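Local coordinates for protein uncharacterized ACR, COG1565 superfamily (Burkholderia thailandensis, PDB 4F3N) that is of uncharacterised function but adopts an S-adenosylmethionine-dependent methyltransferase fold and may methylate protein arginine symmetrically, at residues A67-A72 and R235-D240; V141-F144 and K150-A153; A345-G350 and A355-Y360; D374-I379 and P389-V394. All blocks are in the same frame, centred on the assembly; numbering follows the deposited sequence.

Contact 1 of 4, residues A67-A72 and R235-D240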
loop_
_atom_site.group_PDB
_atom_site.type_symbol
_atom_site.label_atom_id
_atom_site.label_comp_id
_atom_site.label_asym_id
_atom_site.label_seq_id
_atom_site.Cartn_x
_atom_site.Cartn_y
_atom_site.Cartn_z
ATOM N N ALA A 67 -21.501 -15.138 11.723
ATOM C CA ALA A 67 -21.889 -16.501 11.353
ATOM C C ALA A 67 -20.674 -17.355 10.979
ATOM O O ALA A 67 -20.582 -18.516 11.351
ATOM C CB ALA A 67 -22.902 -16.466 10.206
ATOM N N GLU A 68 -19.737 -16.774 10.250
ATOM C CA GLU A 68 -18.524 -17.467 9.920
ATOM C C GLU A 68 -17.704 -17.819 11.136
ATOM O O GLU A 68 -17.221 -18.953 11.273
ATOM C CB GLU A 68 -17.663 -16.630 8.980
ATOM C CG GLU A 68 -16.434 -17.429 8.589
ATOM C CD GLU A 68 -15.701 -16.890 7.408
ATOM O OE1 GLU A 68 -16.300 -16.189 6.580
ATOM O OE2 GLU A 68 -14.490 -17.231 7.336
ATOM N N ILE A 69 -17.564 -16.852 12.054
ATOM C CA ILE A 69 -16.828 -17.101 13.289
ATOM C C ILE A 69 -17.452 -18.231 14.114
ATOM O O ILE A 69 -16.746 -19.135 14.567
ATOM C CB ILE A 69 -16.696 -15.825 14.142
ATOM C CG1 ILE A 69 -15.753 -14.831 13.457
ATOM C CG2 ILE A 69 -16.156 -16.181 15.548
ATOM C CD1 ILE A 69 -15.763 -13.472 14.119
ATOM N N ALA A 70 -18.769 -18.226 14.251
ATOM C CA ALA A 70 -19.449 -19.293 14.987
ATOM C C ALA A 70 -19.254 -20.617 14.306
ATOM O O ALA A 70 -19.005 -21.639 14.958
ATOM C CB ALA A 70 -20.941 -19.006 15.141
ATOM N N SER A 71 -19.334 -20.626 12.994
ATOM C CA SER A 71 -19.162 -21.887 12.263
ATOM C C SER A 71 -17.772 -22.468 12.410
ATOM O O SER A 71 -17.627 -23.685 12.438
ATOM C CB SER A 71 -19.485 -21.762 10.785
ATOM O OG SER A 71 -18.406 -21.164 10.067
ATOM N N ALA A 72 -16.768 -21.605 12.542
ATOM C CA ALA A 72 -15.368 -22.025 12.722
ATOM C C ALA A 72 -14.973 -22.428 14.140
ATOM O O ALA A 72 -13.809 -22.720 14.389
ATOM C CB ALA A 72 -14.441 -20.911 12.212
ATOM N N ARG A 235 -3.443 -13.195 17.867
ATOM C CA ARG A 235 -4.587 -12.426 18.202
ATOM C C ARG A 235 -5.580 -12.476 17.023
ATOM O O ARG A 235 -5.318 -11.933 15.963
ATOM C CB ARG A 235 -4.184 -10.998 18.520
ATOM C CG ARG A 235 -5.392 -10.145 18.895
ATOM C CD ARG A 235 -5.029 -8.906 19.665
ATOM N NE ARG A 235 -4.545 -9.235 21.000
ATOM C CZ ARG A 235 -4.293 -8.377 21.984
ATOM N NH1 ARG A 235 -4.463 -7.065 21.847
ATOM N NH2 ARG A 235 -3.849 -8.857 23.133
ATOM N N GLY A 236 -6.719 -13.127 17.258
ATOM C CA GLY A 236 -7.771 -13.228 16.261
ATOM C C GLY A 236 -9.036 -12.605 16.744
ATOM O O GLY A 236 -9.047 -11.720 17.627
ATOM N N VAL A 237 -10.128 -12.989 16.103
ATOM C CA VAL A 237 -11.422 -12.398 16.348
ATOM C C VAL A 237 -12.424 -13.456 16.798
ATOM O O VAL A 237 -12.552 -14.509 16.148
ATOM C CB VAL A 237 -11.936 -11.668 15.106
ATOM C CG1 VAL A 237 -13.239 -10.938 15.464
ATOM C CG2 VAL A 237 -10.923 -10.637 14.610
ATOM N N SER A 238 -13.122 -13.147 17.898
ATOM C CA SER A 238 -14.203 -13.947 18.431
ATOM C C SER A 238 -15.462 -13.092 18.591
ATOM O O SER A 238 -15.467 -11.929 18.229
ATOM C CB SER A 238 -13.804 -14.540 19.771
ATOM O OG SER A 238 -12.805 -15.533 19.584
ATOM N N ILE A 239 -16.542 -13.685 19.088
ATOM C CA ILE A 239 -17.755 -12.946 19.413
ATOM C C ILE A 239 -17.986 -13.114 20.904
ATOM O O ILE A 239 -17.828 -14.214 21.427
ATOM C CB ILE A 239 -18.942 -13.541 18.604
ATOM C CG1 ILE A 239 -18.694 -13.321 17.092
ATOM C CG2 ILE A 239 -20.279 -12.891 18.910
ATOM C CD1 ILE A 239 -18.649 -11.864 16.724
ATOM N N ASP A 240 -18.368 -12.053 21.595
ATOM C CA ASP A 240 -18.730 -12.171 23.003
ATOM C C ASP A 240 -20.206 -12.535 23.193
ATOM O O ASP A 240 -20.944 -12.805 22.229
ATOM C CB ASP A 240 -18.310 -10.912 23.766
ATOM C CG ASP A 240 -19.192 -9.708 23.473
ATOM O OD1 ASP A 240 -20.291 -9.846 22.885
ATOM O OD2 ASP A 240 -18.764 -8.609 23.847
#

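Contact 2 of 4, residues V141-F144 and K150-A153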
loop_
_atom_site.group_PDB
_atom_site.type_symbol
_atom_site.label_atom_id
_atom_site.label_comp_id
_atom_site.label_asym_id
_atom_site.label_seq_id
_atom_site.Cartn_x
_atom_site.Cartn_y
_atom_site.Cartn_z
ATOM N N VAL A 141 3.822 -0.011 -18.389
ATOM C CA VAL A 141 3.632 0.174 -16.965
ATOM C C VAL A 141 2.423 -0.655 -16.513
ATOM O O VAL A 141 1.409 -0.787 -17.251
ATOM C CB VAL A 141 3.410 1.645 -16.627
ATOM C CG1 VAL A 141 2.952 1.815 -15.156
ATOM C CG2 VAL A 141 4.679 2.461 -16.921
ATOM N N MET A 142 2.518 -1.215 -15.316
ATOM C CA MET A 142 1.418 -1.934 -14.694
ATOM C C MET A 142 1.237 -1.409 -13.278
ATOM O O MET A 142 2.164 -1.432 -12.473
ATOM C CB MET A 142 1.666 -3.467 -14.642
ATOM C CG MET A 142 0.578 -4.160 -13.847
ATOM S SD MET A 142 1.002 -5.888 -13.561
ATOM C CE MET A 142 0.421 -6.327 -15.069
ATOM N N GLU A 143 0.044 -0.923 -12.971
ATOM C CA GLU A 143 -0.237 -0.430 -11.634
ATOM C C GLU A 143 -1.211 -1.398 -10.942
ATOM O O GLU A 143 -2.244 -1.802 -11.490
ATOM C CB GLU A 143 -0.786 1.012 -11.680
ATOM C CG GLU A 143 -1.011 1.518 -10.276
ATOM C CD GLU A 143 -1.532 2.921 -10.149
ATOM O OE1 GLU A 143 -1.836 3.550 -11.163
ATOM O OE2 GLU A 143 -1.628 3.358 -8.971
ATOM N N PHE A 144 -0.885 -1.790 -9.721
ATOM C CA PHE A 144 -1.789 -2.673 -8.971
ATOM C C PHE A 144 -2.666 -1.792 -8.127
ATOM O O PHE A 144 -2.166 -0.891 -7.473
ATOM C CB PHE A 144 -0.987 -3.668 -8.080
ATOM C CG PHE A 144 -1.873 -4.651 -7.323
ATOM C CD1 PHE A 144 -2.261 -5.846 -7.898
ATOM C CD2 PHE A 144 -2.384 -4.321 -6.066
ATOM C CE1 PHE A 144 -3.106 -6.728 -7.208
ATOM C CE2 PHE A 144 -3.223 -5.189 -5.358
ATOM C CZ PHE A 144 -3.604 -6.393 -5.940
ATOM N N LYS A 150 -6.167 8.465 -10.385
ATOM C CA LYS A 150 -5.449 9.766 -10.438
ATOM C C LYS A 150 -3.961 9.625 -10.731
ATOM O O LYS A 150 -3.383 10.389 -11.533
ATOM C CB LYS A 150 -5.648 10.550 -9.149
ATOM C CG LYS A 150 -7.041 11.057 -8.946
ATOM C CD LYS A 150 -7.069 11.952 -7.715
ATOM C CE LYS A 150 -8.478 12.189 -7.197
ATOM N NZ LYS A 150 -9.318 12.838 -8.236
ATOM N N LEU A 151 -3.314 8.642 -10.125
ATOM C CA LEU A 151 -1.891 8.422 -10.406
ATOM C C LEU A 151 -1.666 7.959 -11.835
ATOM O O LEU A 151 -0.737 8.409 -12.491
ATOM C CB LEU A 151 -1.285 7.411 -9.433
ATOM C CG LEU A 151 0.211 7.106 -9.633
ATOM C CD1 LEU A 151 1.034 8.345 -9.434
ATOM C CD2 LEU A 151 0.712 6.086 -8.591
ATOM N N ALA A 152 -2.533 7.062 -12.329
ATOM C CA ALA A 152 -2.404 6.565 -13.693
ATOM C C ALA A 152 -2.521 7.736 -14.666
ATOM O O ALA A 152 -1.705 7.857 -15.589
ATOM C CB ALA A 152 -3.490 5.490 -14.004
ATOM N N ALA A 153 -3.534 8.586 -14.489
ATOM C CA ALA A 153 -3.718 9.716 -15.404
ATOM C C ALA A 153 -2.492 10.631 -15.373
ATOM O O ALA A 153 -1.978 11.052 -16.435
ATOM C CB ALA A 153 -4.985 10.481 -15.074
HETATM O O HOH W 1 -3.976 5.338 -10.518
#

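Contact 3 of 4, residues A345-G350 and A355-Y360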
loop_
_atom_site.group_PDB
_atom_site.type_symbol
_atom_site.label_atom_id
_atom_site.label_comp_id
_atom_site.label_asym_id
_atom_site.label_seq_id
_atom_site.Cartn_x
_atom_site.Cartn_y
_atom_site.Cartn_z
ATOM N N ALA A 345 11.058 -7.412 5.531
ATOM C CA ALA A 345 10.349 -8.566 5.012
ATOM C C ALA A 345 9.993 -8.368 3.538
ATOM O O ALA A 345 10.070 -9.326 2.775
ATOM C CB ALA A 345 9.092 -8.809 5.812
ATOM N N ILE A 346 9.577 -7.148 3.164
ATOM C CA ILE A 346 9.340 -6.849 1.732
ATOM C C ILE A 346 10.626 -7.012 0.925
ATOM O O ILE A 346 10.635 -7.653 -0.126
ATOM C CB ILE A 346 8.725 -5.437 1.550
ATOM C CG1 ILE A 346 7.380 -5.352 2.241
ATOM C CG2 ILE A 346 8.585 -5.049 0.056
ATOM C CD1 ILE A 346 6.397 -6.472 1.896
ATOM N N HIS A 347 11.741 -6.459 1.420
ATOM C CA HIS A 347 13.052 -6.669 0.790
ATOM C C HIS A 347 13.369 -8.137 0.577
ATOM O O HIS A 347 13.718 -8.565 -0.545
ATOM C CB HIS A 347 14.112 -6.034 1.679
ATOM C CG HIS A 347 15.527 -6.398 1.300
ATOM N ND1 HIS A 347 16.429 -6.793 2.213
ATOM C CD2 HIS A 347 16.162 -6.430 0.080
ATOM C CE1 HIS A 347 17.610 -7.038 1.619
ATOM N NE2 HIS A 347 17.479 -6.800 0.309
ATOM N N GLU A 348 13.232 -8.930 1.643
ATOM C CA GLU A 348 13.523 -10.372 1.538
ATOM C C GLU A 348 12.601 -11.072 0.556
ATOM O O GLU A 348 13.031 -11.965 -0.180
ATOM C CB GLU A 348 13.503 -11.013 2.945
ATOM C CG GLU A 348 14.633 -10.405 3.786
ATOM C CD GLU A 348 14.420 -10.470 5.289
ATOM O OE1 GLU A 348 13.582 -11.271 5.768
ATOM O OE2 GLU A 348 15.084 -9.694 6.029
ATOM N N ALA A 349 11.356 -10.648 0.525
ATOM C CA ALA A 349 10.345 -11.209 -0.390
ATOM C C ALA A 349 10.793 -11.049 -1.846
ATOM O O ALA A 349 10.816 -12.025 -2.611
ATOM C CB ALA A 349 8.976 -10.578 -0.164
ATOM N N GLY A 350 11.192 -9.840 -2.203
ATOM C CA GLY A 350 11.559 -9.561 -3.565
ATOM C C GLY A 350 12.876 -10.180 -4.001
ATOM O O GLY A 350 12.952 -10.772 -5.093
ATOM N N ALA A 355 14.814 -11.227 -7.790
ATOM C CA ALA A 355 14.988 -9.844 -8.278
ATOM C C ALA A 355 16.124 -9.191 -7.494
ATOM O O ALA A 355 16.476 -9.603 -6.415
ATOM C CB ALA A 355 13.689 -9.006 -8.139
ATOM N N ASP A 356 16.729 -8.185 -8.108
ATOM C CA ASP A 356 17.658 -7.299 -7.462
ATOM C C ASP A 356 16.924 -6.244 -6.665
ATOM O O ASP A 356 15.839 -5.805 -7.063
ATOM C CB ASP A 356 18.493 -6.614 -8.546
ATOM C CG ASP A 356 19.251 -7.634 -9.432
ATOM O OD1 ASP A 356 19.793 -8.597 -8.844
ATOM O OD2 ASP A 356 19.240 -7.506 -10.683
ATOM N N LEU A 357 17.541 -5.789 -5.576
ATOM C CA LEU A 357 17.060 -4.598 -4.883
ATOM C C LEU A 357 17.649 -3.412 -5.603
ATOM O O LEU A 357 18.848 -3.242 -5.646
ATOM C CB LEU A 357 17.483 -4.574 -3.435
ATOM C CG LEU A 357 17.096 -3.346 -2.604
ATOM C CD1 LEU A 357 15.599 -3.350 -2.391
ATOM C CD2 LEU A 357 17.833 -3.384 -1.262
ATOM N N LEU A 358 16.785 -2.607 -6.191
ATOM C CA LEU A 358 17.158 -1.411 -6.938
ATOM C C LEU A 358 17.346 -0.211 -6.019
ATOM O O LEU A 358 18.209 0.606 -6.266
ATOM C CB LEU A 358 16.085 -1.126 -8.008
ATOM C CG LEU A 358 16.379 -0.015 -8.976
ATOM C CD1 LEU A 358 17.673 -0.275 -9.755
ATOM C CD2 LEU A 358 15.136 0.202 -9.872
ATOM N N GLY A 359 16.580 -0.118 -4.930
ATOM C CA GLY A 359 16.811 0.888 -3.911
ATOM C C GLY A 359 15.785 0.834 -2.807
ATOM O O GLY A 359 14.764 0.170 -2.955
ATOM N N TYR A 360 16.056 1.575 -1.734
ATOM C CA TYR A 360 15.174 1.757 -0.562
ATOM C C TYR A 360 15.550 3.087 0.098
ATOM O O TYR A 360 16.692 3.262 0.505
ATOM C CB TYR A 360 15.274 0.594 0.446
ATOM C CG TYR A 360 14.627 0.931 1.718
ATOM C CD1 TYR A 360 13.252 0.982 1.807
ATOM C CD2 TYR A 360 15.362 1.325 2.806
ATOM C CE1 TYR A 360 12.632 1.384 2.966
ATOM C CE2 TYR A 360 14.751 1.720 3.965
ATOM C CZ TYR A 360 13.382 1.745 4.040
ATOM O OH TYR A 360 12.731 2.166 5.165
#

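Contact 4 of 4, residues D374-I379 and P389-V394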
loop_
_atom_site.group_PDB
_atom_site.type_symbol
_atom_site.label_atom_id
_atom_site.label_comp_id
_atom_site.label_asym_id
_atom_site.label_seq_id
_atom_site.Cartn_x
_atom_site.Cartn_y
_atom_site.Cartn_z
ATOM N N ASP A 374 12.812 20.847 -8.782
ATOM C CA ASP A 374 12.974 21.374 -10.161
ATOM C C ASP A 374 11.607 21.542 -10.795
ATOM O O ASP A 374 11.324 22.554 -11.445
ATOM C CB ASP A 374 13.850 20.461 -11.028
ATOM C CG ASP A 374 15.269 20.321 -10.513
ATOM O OD1 ASP A 374 15.756 21.188 -9.747
ATOM O OD2 ASP A 374 15.916 19.304 -10.883
ATOM N N VAL A 375 10.741 20.556 -10.555
ATOM C CA VAL A 375 9.366 20.624 -10.998
ATOM C C VAL A 375 8.723 21.869 -10.395
ATOM O O VAL A 375 8.141 22.670 -11.103
ATOM C CB VAL A 375 8.573 19.360 -10.583
ATOM C CG1 VAL A 375 7.097 19.486 -10.968
ATOM C CG2 VAL A 375 9.198 18.118 -11.218
ATOM N N LEU A 376 8.823 22.032 -9.081
ATOM C CA LEU A 376 8.282 23.260 -8.438
ATOM C C LEU A 376 8.850 24.522 -9.063
ATOM O O LEU A 376 8.116 25.501 -9.273
ATOM C CB LEU A 376 8.563 23.266 -6.914
ATOM C CG LEU A 376 8.031 24.414 -6.052
ATOM C CD1 LEU A 376 6.522 24.540 -6.170
ATOM C CD2 LEU A 376 8.462 24.171 -4.606
ATOM N N ALA A 377 10.143 24.509 -9.369
ATOM C CA ALA A 377 10.836 25.722 -9.868
ATOM C C ALA A 377 10.417 26.143 -11.285
ATOM O O ALA A 377 10.870 27.183 -11.761
ATOM C CB ALA A 377 12.356 25.531 -9.813
ATOM N N GLU A 378 9.603 25.332 -11.960
ATOM C CA GLU A 378 9.002 25.701 -13.258
ATOM C C GLU A 378 7.894 26.749 -13.081
ATOM O O GLU A 378 7.536 27.457 -14.031
ATOM C CB GLU A 378 8.406 24.464 -13.946
ATOM C CG GLU A 378 9.422 23.408 -14.372
ATOM C CD GLU A 378 8.781 22.094 -14.815
ATOM O OE1 GLU A 378 7.594 22.093 -15.206
ATOM O OE2 GLU A 378 9.467 21.040 -14.785
ATOM N N ILE A 379 7.340 26.829 -11.873
ATOM C CA ILE A 379 6.339 27.834 -11.534
ATOM C C ILE A 379 6.990 29.069 -10.913
ATOM O O ILE A 379 7.758 28.953 -9.953
ATOM C CB ILE A 379 5.327 27.286 -10.517
ATOM C CG1 ILE A 379 4.703 25.981 -11.010
ATOM C CG2 ILE A 379 4.270 28.348 -10.238
ATOM C CD1 ILE A 379 3.953 25.242 -9.931
ATOM N N PRO A 389 0.021 26.792 -3.837
ATOM C CA PRO A 389 -0.481 25.435 -3.804
ATOM C C PRO A 389 0.592 24.398 -4.170
ATOM O O PRO A 389 0.648 23.348 -3.548
ATOM C CB PRO A 389 -1.583 25.441 -4.866
ATOM C CG PRO A 389 -2.047 26.844 -4.900
ATOM C CD PRO A 389 -0.849 27.687 -4.632
ATOM N N ALA A 390 1.420 24.704 -5.150
ATOM C CA ALA A 390 2.478 23.779 -5.584
ATOM C C ALA A 390 3.516 23.611 -4.464
ATOM O O ALA A 390 3.915 22.503 -4.156
ATOM C CB ALA A 390 3.143 24.284 -6.845
ATOM N N ALA A 391 3.942 24.731 -3.873
ATOM C CA ALA A 391 4.904 24.703 -2.771
ATOM C C ALA A 391 4.341 23.955 -1.550
ATOM O O ALA A 391 5.028 23.141 -0.938
ATOM C CB ALA A 391 5.307 26.146 -2.404
ATOM N N ASN A 392 3.084 24.204 -1.191
ATOM C CA ASN A 392 2.459 23.471 -0.102
ATOM C C ASN A 392 2.370 21.958 -0.384
ATOM O O ASN A 392 2.572 21.162 0.518
ATOM C CB ASN A 392 1.043 24.013 0.165
ATOM C CG ASN A 392 1.048 25.376 0.822
ATOM O OD1 ASN A 392 1.986 25.757 1.561
ATOM N ND2 ASN A 392 -0.029 26.129 0.584
ATOM N N ALA A 393 2.087 21.602 -1.646
ATOM C CA ALA A 393 2.013 20.183 -2.063
ATOM C C ALA A 393 3.365 19.495 -1.887
ATOM O O ALA A 393 3.429 18.399 -1.332
ATOM C CB ALA A 393 1.545 20.044 -3.523
ATOM N N VAL A 394 4.404 20.132 -2.393
ATOM C CA VAL A 394 5.753 19.651 -2.270
ATOM C C VAL A 394 6.092 19.466 -0.792
ATOM O O VAL A 394 6.645 18.447 -0.383
ATOM C CB VAL A 394 6.766 20.576 -2.934
ATOM C CG1 VAL A 394 8.192 20.151 -2.585
ATOM C CG2 VAL A 394 6.548 20.611 -4.441
#

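Contact 1 of 4, residues A67-A72 and R235-D240
V237 meets I69 first: its CG1, set anti to the backbone N (chi1 -174°), lies 3.8 Å from CD1 of I69, and the two side chains cross at about a right angle. The carbonyl of V237 adds to this footing, its O being 3.9 Å from I69 CD1. At S238 the strand presents backbone rather than side chain, with I69 CG2 4.1 Å from S238 CA. The CB of S238 points away from the helix, and its OG is hydrogen-bonded to the carbonyl of G74, so a small polar residue suits this alternate position. I239 brings its CB back toward the helix, and its CG1 comes within 4.1 Å of I69 CG2. One isoleucine thus spans three strand residues, and its two arms of unequal length suit it to this: the longer, ending in CD1, reaches V237 while the CG2 branch sits over S238 CA and I239 CG1. The axes of helix segment 67-71 and strand segment 235-239 run at 95° to each other and approach to 8.4 Å; the first closes helix 52-71, the second strand 231-239. Strand 76-77 pairs with the same strand through V237 and I76, and I76 also touches I69, while strand 245-250 flanks S238 and I239.

Contact 2 of 4, residues V141-F144 and K150-A153
E143 OE1 is gripped by two hydrogen bonds, one from a water and one with the hydroxyl of Y169. The water donates to E143 OE1 at 2.9 Å and in turn accepts from the backbone N of A152, also at 2.9 Å, so it joins the carboxylate to the first turn of helix 150-161. The direct gap from OE1 to A152 N is 3.8 Å, too long for a bond, and the water closes it. An amide in a helix's opening turn has no helical carbonyl one turn earlier to bond to, and here the water serves it. The positive end of the helix dipole would probably favour negative charge on the glutamate.

Reach explains the residue type. A chi1 of -178° directs CG away from the backbone N, and the chain beyond it is extended, which carries the carboxylate from the strand across to the helix. Its other oxygen, OE2, rests 3.6 Å from L151 CD2, a van der Waals contact between a carboxylate oxygen and a methyl, the two side chains crossing at a slant. A152 has only its CB, 3.8 Å from OE1; this small residue lets the helix start come close to the strand and also touches Y169. L151 is buried against F121, V212 and N214, the last a residue that binds S-adenosyl-L-homocysteine.

Strand 140-144, the glycine-rich loop and helix 150-161 open a beta-alpha-beta unit that continues into strand 168-172. This is consistent with motif I, the cofactor-binding element of Rossmann-like class I methyltransferases.

Contact 3 of 4, residues A345-G350 and A355-Y360
L357 CB points toward the helix and already lies 4.2 Å from CD2 of H347. CG, turned by a chi1 of 177° to the far side of CB from the main-chain N, keeps the same 4.2 Å from that ring carbon, so the leucine runs past the imidazole while its forked end closes on it. Of the two methyls, CD1 stands 4.0 Å from H347 CD2, and CD2 comes nearest, 3.7 Å from H347 CD2 and 3.8 Å from H347 NE2. The ring is therefore met along its CD2 and NE2 atoms, and the two side chains cross at about a right angle. H347 gets there with a near-trans first torsion (chi1 169°), which swings the ring out across the gap. A leucine suits the strand side, since the same residue also packs on I410 of the adjoining strand and on S429.

Where the helix gives way to the strand, main chain meets main chain. The A355 N donates to G350 O at 3.3 Å, a weak bond bent to 142°, and A355 CB lies 3.6 Å from the same oxygen. With no side chain on G350 and a mere methyl on A355, the chain can turn back tightly from helix to strand.

Further along strand 356-362, L358 and G359 both face A411, a classic beta bulge. A helix followed after a short turn by this edge strand, beside antiparallel strand 407-414, fits the 3-2-1-4-5-7-6 sheet order of class I methyltransferases.

Contact 4 of 4, residues D374-I379 and P389-V394
Apolar packing carries the whole contact, and L376 does most of it. Its CG stands opposite the main-chain N across the CA-CB bond (chi1 -177°), so the leucine reaches straight across to the facing helix and forks there. Branch CD1 lies 3.5 Å from A390 CB and equally 3.5 Å from the backbone N of A391, close to the helix surface. The other branch, CD2, spreads along the helix and lies 4.0 Å from V394 CG2, four residues on from A390 and so on the same helical face. I379 adds a second finger: its CD1 presses on A390 CB from beside the leucine, at 3.3 Å. Both contacts on the A390 methyl are closer than usual for two carbons. That methyl thus sits between the tips of two larger residues, and alanine at 390 and 391 lets them approach the helix backbone.

In class I methyltransferases the last two sheet strands are usually joined by a short connection. Here helices 372-376 and 384-398 are set between strands 356-362 and 407-414, and the contact packs one against the other near the surface.

Backbone bonds shape both partners. A type I turn runs from L376 to I379, closed by I379 N on L376 O at 3.0 Å, and it brings I379 round to the same side as L376. On the other partner, A390 O accepts from V394 N at 3.0 Å, while P389, whose N carries no hydrogen, marks a kink in helix 384-398. F387 of that helix also touches both L376 and I379, and L120 of helix 118-136 meets V394.

How the contacts relate
Contact 2 is the one beside the cofactor pocket: the L151 side chain is about 4 Å from that of N214 and about 12 Å from that of T113, two residues seen to bind S-adenosyl-L-homocysteine, which is not bound to this chain in the model. Contacts 2 and 3 reach the same seven-stranded sheet, at inner strand 140-144 and edge strand 356-362, with centres about 21 Å apart. Contact 4 follows on from contact 3 along the chain; its centre is about 22 Å from that of contact 2. Contact 1 belongs to a separate antiparallel sheet, its centre about 37 Å from that of contact 2 and about 50 Å from that of contact 4, across the chain's centre from both. None of the four touches another.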